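PDB 4AMQ: L544 from Acanthamoeba polyphaga mimivirus, which probably acts as a virion-packaged nucleotidyl transferase, possibly in transcription-coupled DNA repair, with manganese ions bound at its nucleotidyltransferase domain. Local coordinates for residues L275-Y286 against I304-N315. Residues are numbered along the deposited sequence; the frame is centred on the assembly and turned at random.
Sequences LYKQLLVRIDSY and IISIIKDIRKLN
One face of the Tyr276 ring is covered by Leu314 CD2, which lies almost on the normal over the ring centre in a CH-pi contact, 3.5 Å from the centroid. Tyr276 OH accepts a hydrogen bond from Asn315 N at 2.9 Å. A water links that hydroxyl to Lys313 O and Asn315 OD1, and Gln359 of helix 334-368 also bonds to it. One face of the Arg282 guanidinium is covered by Leu279 CD2; its edge carries the polar partners. Arg282 NH1 donates to Asp310 OD2 at 2.7 Å, using the anti lone pair of that oxygen, and Arg282 NH2 reaches the same Asp310 OD2 at 3.0 Å; the carboxylate plane stands 88° from the guanidinium of Arg282. Within its own segment, Lys313 NZ pairs with Asp310 OD1 at 2.9 Å. The Arg282 chain, bent at chi3 (53°), also brings NH1 to Gln278 OE1, and NH2 adds a weak bond to Ser306 OG, whose stronger partner is Ile303 O. Leu279 CD1 meets Leu314 CD1 tightly at 3.5 Å, and Ile307 CD1 lies against Ile283 CG1. A single salt bridge beside an apolar seam thus joins consecutive helices 274-292 and 297-311, antiparallel at segments 275-286 and 304-311 (-161°), as a helical hairpin within the L544 helical domain.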
loop_
_atom_site.group_PDB
_atom_site.type_symbol
_atom_site.label_atom_id
_atom_site.label_comp_id
_atom_site.label_asym_id
_atom_site.label_seq_id
_atom_site.Cartn_x
_atom_site.Cartn_y
_atom_site.Cartn_z
ATOM N N LEU A 275 -5.339 -15.672 0.902
ATOM C CA LEU A 275 -6.046 -15.015 2.004
ATOM C C LEU A 275 -5.082 -14.447 3.048
ATOM O O LEU A 275 -5.365 -13.424 3.672
ATOM C CB LEU A 275 -7.056 -15.967 2.656
ATOM C CG LEU A 275 -7.923 -15.366 3.771
ATOM C CD1 LEU A 275 -8.570 -14.062 3.321
ATOM C CD2 LEU A 275 -8.981 -16.360 4.248
ATOM N N TYR A 276 -3.947 -15.112 3.235
ATOM C CA TYR A 276 -2.905 -14.598 4.117
ATOM C C TYR A 276 -2.429 -13.227 3.644
ATOM O O TYR A 276 -2.245 -12.314 4.446
ATOM C CB TYR A 276 -1.712 -15.554 4.168
ATOM C CG TYR A 276 -2.001 -16.896 4.804
ATOM C CD1 TYR A 276 -2.635 -17.899 4.089
ATOM C CD2 TYR A 276 -1.624 -17.162 6.114
ATOM C CE1 TYR A 276 -2.896 -19.126 4.660
ATOM C CE2 TYR A 276 -1.882 -18.391 6.694
ATOM C CZ TYR A 276 -2.519 -19.368 5.960
ATOM O OH TYR A 276 -2.782 -20.597 6.521
ATOM N N LYS A 277 -2.220 -13.093 2.338
ATOM C CA LYS A 277 -1.744 -11.835 1.769
ATOM C C LYS A 277 -2.820 -10.754 1.841
ATOM O O LYS A 277 -2.527 -9.596 2.128
ATOM C CB LYS A 277 -1.265 -12.037 0.322
ATOM C CG LYS A 277 -1.020 -10.750 -0.452
ATOM C CD LYS A 277 -0.069 -10.972 -1.629
ATOM C CE LYS A 277 -0.585 -12.015 -2.610
ATOM N NZ LYS A 277 -1.774 -11.540 -3.369
ATOM N N GLN A 278 -4.068 -11.142 1.594
ATOM C CA GLN A 278 -5.169 -10.185 1.587
ATOM C C GLN A 278 -5.394 -9.606 2.982
ATOM O O GLN A 278 -5.638 -8.412 3.132
ATOM C CB GLN A 278 -6.453 -10.831 1.056
ATOM C CG GLN A 278 -7.542 -9.826 0.692
ATOM C CD GLN A 278 -8.918 -10.460 0.597
ATOM O OE1 GLN A 278 -9.415 -11.043 1.563
ATOM N NE2 GLN A 278 -9.543 -10.345 -0.568
ATOM N N LEU A 279 -5.305 -10.459 3.998
ATOM C CA LEU A 279 -5.456 -10.020 5.382
ATOM C C LEU A 279 -4.344 -9.072 5.826
ATOM O O LEU A 279 -4.581 -8.172 6.629
ATOM C CB LEU A 279 -5.552 -11.219 6.328
ATOM C CG LEU A 279 -6.932 -11.876 6.407
ATOM C CD1 LEU A 279 -6.882 -13.131 7.267
ATOM C CD2 LEU A 279 -7.965 -10.889 6.946
ATOM N N LEU A 280 -3.135 -9.273 5.305
ATOM C CA LEU A 280 -2.028 -8.368 5.604
ATOM C C LEU A 280 -2.297 -6.987 5.017
ATOM O O LEU A 280 -2.105 -5.969 5.685
ATOM C CB LEU A 280 -0.703 -8.918 5.065
ATOM C CG LEU A 280 -0.194 -10.211 5.705
ATOM C CD1 LEU A 280 1.085 -10.674 5.031
ATOM C CD2 LEU A 280 0.019 -10.018 7.202
ATOM N N VAL A 281 -2.738 -6.963 3.762
ATOM C CA VAL A 281 -3.088 -5.713 3.092
ATOM C C VAL A 281 -4.257 -5.010 3.785
ATOM O O VAL A 281 -4.291 -3.782 3.880
ATOM C CB VAL A 281 -3.456 -5.954 1.616
ATOM C CG1 VAL A 281 -3.991 -4.682 0.992
ATOM C CG2 VAL A 281 -2.245 -6.476 0.838
ATOM N N ARG A 282 -5.216 -5.798 4.263
ATOM C CA ARG A 282 -6.401 -5.252 4.912
ATOM C C ARG A 282 -6.041 -4.626 6.259
ATOM O O ARG A 282 -6.621 -3.622 6.656
ATOM C CB ARG A 282 -7.474 -6.334 5.059
ATOM C CG ARG A 282 -8.113 -6.746 3.728
ATOM C CD ARG A 282 -8.793 -8.111 3.800
ATOM N NE ARG A 282 -9.755 -8.206 4.895
ATOM C CZ ARG A 282 -10.503 -9.278 5.141
ATOM N NH1 ARG A 282 -10.409 -10.350 4.365
ATOM N NH2 ARG A 282 -11.347 -9.277 6.165
ATOM N N ILE A 283 -5.069 -5.215 6.949
ATOM C CA ILE A 283 -4.539 -4.632 8.180
ATOM C C ILE A 283 -3.737 -3.360 7.880
ATOM O O ILE A 283 -3.796 -2.394 8.636
ATOM C CB ILE A 283 -3.663 -5.639 8.949
ATOM C CG1 ILE A 283 -4.528 -6.766 9.521
ATOM C CG2 ILE A 283 -2.903 -4.946 10.065
ATOM C CD1 ILE A 283 -3.735 -7.928 10.069
ATOM N N ASP A 284 -2.993 -3.355 6.774
ATOM C CA ASP A 284 -2.314 -2.137 6.326
ATOM C C ASP A 284 -3.308 -1.006 6.022
ATOM O O ASP A 284 -3.023 0.161 6.268
ATOM C CB ASP A 284 -1.457 -2.413 5.093
ATOM C CG ASP A 284 -0.149 -3.094 5.426
ATOM O OD1 ASP A 284 0.378 -2.879 6.540
ATOM O OD2 ASP A 284 0.361 -3.833 4.558
ATOM N N SER A 285 -4.472 -1.360 5.485
ATOM C CA SER A 285 -5.523 -0.378 5.218
ATOM C C SER A 285 -6.014 0.300 6.502
ATOM O O SER A 285 -6.183 1.518 6.544
ATOM C CB SER A 285 -6.690 -1.034 4.481
ATOM O OG SER A 285 -6.281 -1.477 3.201
ATOM N N TYR A 286 -6.240 -0.496 7.544
ATOM C CA TYR A 286 -6.601 0.035 8.854
ATOM C C TYR A 286 -5.539 1.037 9.303
ATOM O O TYR A 286 -5.844 2.195 9.593
ATOM C CB TYR A 286 -6.716 -1.116 9.859
ATOM C CG TYR A 286 -7.315 -0.755 11.205
ATOM C CD1 TYR A 286 -6.593 -0.022 12.141
ATOM C CD2 TYR A 286 -8.600 -1.162 11.544
ATOM C CE1 TYR A 286 -7.137 0.297 13.374
ATOM C CE2 TYR A 286 -9.153 -0.845 12.774
ATOM C CZ TYR A 286 -8.416 -0.120 13.684
ATOM O OH TYR A 286 -8.965 0.194 14.902
ATOM N N ILE A 304 -12.520 -4.681 11.432
ATOM C CA ILE A 304 -12.264 -5.658 12.491
ATOM C C ILE A 304 -13.203 -6.859 12.396
ATOM O O ILE A 304 -12.788 -8.003 12.568
ATOM C CB ILE A 304 -12.400 -5.024 13.886
ATOM C CG1 ILE A 304 -11.263 -4.031 14.138
ATOM C CG2 ILE A 304 -12.411 -6.099 14.967
ATOM C CD1 ILE A 304 -9.897 -4.673 14.218
ATOM N N ILE A 305 -14.472 -6.595 12.123
ATOM C CA ILE A 305 -15.447 -7.668 11.961
ATOM C C ILE A 305 -15.099 -8.594 10.796
ATOM O O ILE A 305 -15.182 -9.819 10.924
ATOM C CB ILE A 305 -16.866 -7.113 11.773
ATOM C CG1 ILE A 305 -17.423 -6.650 13.124
ATOM C CG2 ILE A 305 -17.769 -8.164 11.146
ATOM C CD1 ILE A 305 -18.819 -6.059 13.050
ATOM N N SER A 306 -14.707 -8.012 9.664
ATOM C CA SER A 306 -14.355 -8.812 8.496
ATOM C C SER A 306 -13.122 -9.665 8.764
ATOM O O SER A 306 -13.010 -10.778 8.256
ATOM C CB SER A 306 -14.120 -7.926 7.268
ATOM O OG SER A 306 -12.891 -7.226 7.369
ATOM N N ILE A 307 -12.199 -9.136 9.562
ATOM C CA ILE A 307 -10.946 -9.830 9.848
ATOM C C ILE A 307 -11.161 -11.006 10.795
ATOM O O ILE A 307 -10.578 -12.075 10.615
ATOM C CB ILE A 307 -9.890 -8.870 10.437
ATOM C CG1 ILE A 307 -9.383 -7.910 9.356
ATOM C CG2 ILE A 307 -8.731 -9.648 11.045
ATOM C CD1 ILE A 307 -8.263 -6.998 9.816
ATOM N N ILE A 308 -12.004 -10.800 11.802
ATOM C CA ILE A 308 -12.345 -11.845 12.762
ATOM C C ILE A 308 -12.953 -13.056 12.065
ATOM O O ILE A 308 -12.597 -14.195 12.362
ATOM C CB ILE A 308 -13.336 -11.332 13.832
ATOM C CG1 ILE A 308 -12.688 -10.242 14.684
ATOM C CG2 ILE A 308 -13.799 -12.472 14.719
ATOM C CD1 ILE A 308 -11.424 -10.685 15.379
ATOM N N LYS A 309 -13.867 -12.801 11.133
ATOM C CA LYS A 309 -14.496 -13.871 10.365
ATOM C C LYS A 309 -13.493 -14.641 9.502
ATOM O O LYS A 309 -13.481 -15.870 9.501
ATOM C CB LYS A 309 -15.614 -13.315 9.478
ATOM C CG LYS A 309 -16.167 -14.330 8.484
ATOM C CD LYS A 309 -17.295 -13.747 7.645
ATOM C CE LYS A 309 -17.934 -14.807 6.748
ATOM N NZ LYS A 309 -17.023 -15.289 5.668
ATOM N N ASP A 310 -12.653 -13.915 8.772
ATOM C CA ASP A 310 -11.764 -14.530 7.784
ATOM C C ASP A 310 -10.523 -15.187 8.381
ATOM O O ASP A 310 -9.970 -16.121 7.803
ATOM C CB ASP A 310 -11.354 -13.506 6.724
ATOM C CG ASP A 310 -12.528 -13.029 5.898
ATOM O OD1 ASP A 310 -13.551 -13.740 5.860
ATOM O OD2 ASP A 310 -12.424 -11.947 5.284
ATOM N N ILE A 311 -10.087 -14.694 9.534
ATOM C CA ILE A 311 -8.884 -15.194 10.184
ATOM C C ILE A 311 -9.014 -16.677 10.541
ATOM O O ILE A 311 -8.013 -17.393 10.649
ATOM C CB ILE A 311 -8.582 -14.379 11.457
ATOM C CG1 ILE A 311 -7.122 -14.526 11.860
ATOM C CG2 ILE A 311 -9.489 -14.797 12.593
ATOM C CD1 ILE A 311 -6.190 -13.950 10.850
ATOM N N ARG A 312 -10.254 -17.132 10.699
ATOM C CA ARG A 312 -10.523 -18.511 11.093
ATOM C C ARG A 312 -10.281 -19.481 9.941
ATOM O O ARG A 312 -10.182 -20.692 10.149
ATOM C CB ARG A 312 -11.959 -18.653 11.603
ATOM C CG ARG A 312 -12.286 -17.777 12.803
ATOM C CD ARG A 312 -13.785 -17.659 13.010
ATOM N NE ARG A 312 -14.099 -16.855 14.185
ATOM C CZ ARG A 312 -14.117 -17.329 15.426
ATOM N NH1 ARG A 312 -13.839 -18.606 15.654
ATOM N NH2 ARG A 312 -14.411 -16.525 16.438
ATOM N N LYS A 313 -10.188 -18.945 8.729
ATOM C CA LYS A 313 -9.924 -19.762 7.551
ATOM C C LYS A 313 -8.437 -20.076 7.427
ATOM O O LYS A 313 -8.045 -20.989 6.701
ATOM C CB LYS A 313 -10.415 -19.062 6.282
ATOM C CG LYS A 313 -11.879 -18.647 6.311
ATOM C CD LYS A 313 -12.387 -18.380 4.903
ATOM C CE LYS A 313 -13.840 -17.932 4.898
ATOM N NZ LYS A 313 -13.985 -16.497 5.268
ATOM N N LEU A 314 -7.615 -19.315 8.141
ATOM C CA LEU A 314 -6.169 -19.496 8.100
ATOM C C LEU A 314 -5.723 -20.639 9.006
ATOM O O LEU A 314 -6.515 -21.171 9.787
ATOM C CB LEU A 314 -5.455 -18.209 8.511
ATOM C CG LEU A 314 -5.733 -16.954 7.684
ATOM C CD1 LEU A 314 -4.827 -15.825 8.144
ATOM C CD2 LEU A 314 -5.535 -17.229 6.201
ATOM N N ASN A 315 -4.450 -21.011 8.897
ATOM C CA ASN A 315 -3.876 -22.047 9.747
ATOM C C ASN A 315 -2.623 -21.555 10.463
ATOM O O ASN A 315 -1.827 -20.808 9.891
ATOM C CB ASN A 315 -3.560 -23.301 8.927
ATOM C CG ASN A 315 -4.799 -23.918 8.302
ATOM O OD1 ASN A 315 -4.940 -23.953 7.079
ATOM N ND2 ASN A 315 -5.704 -24.413 9.141
HETATM O O HOH W 1 -5.436 -21.811 5.229
HETATM O O HOH W 2 -10.718 -5.852 6.066
#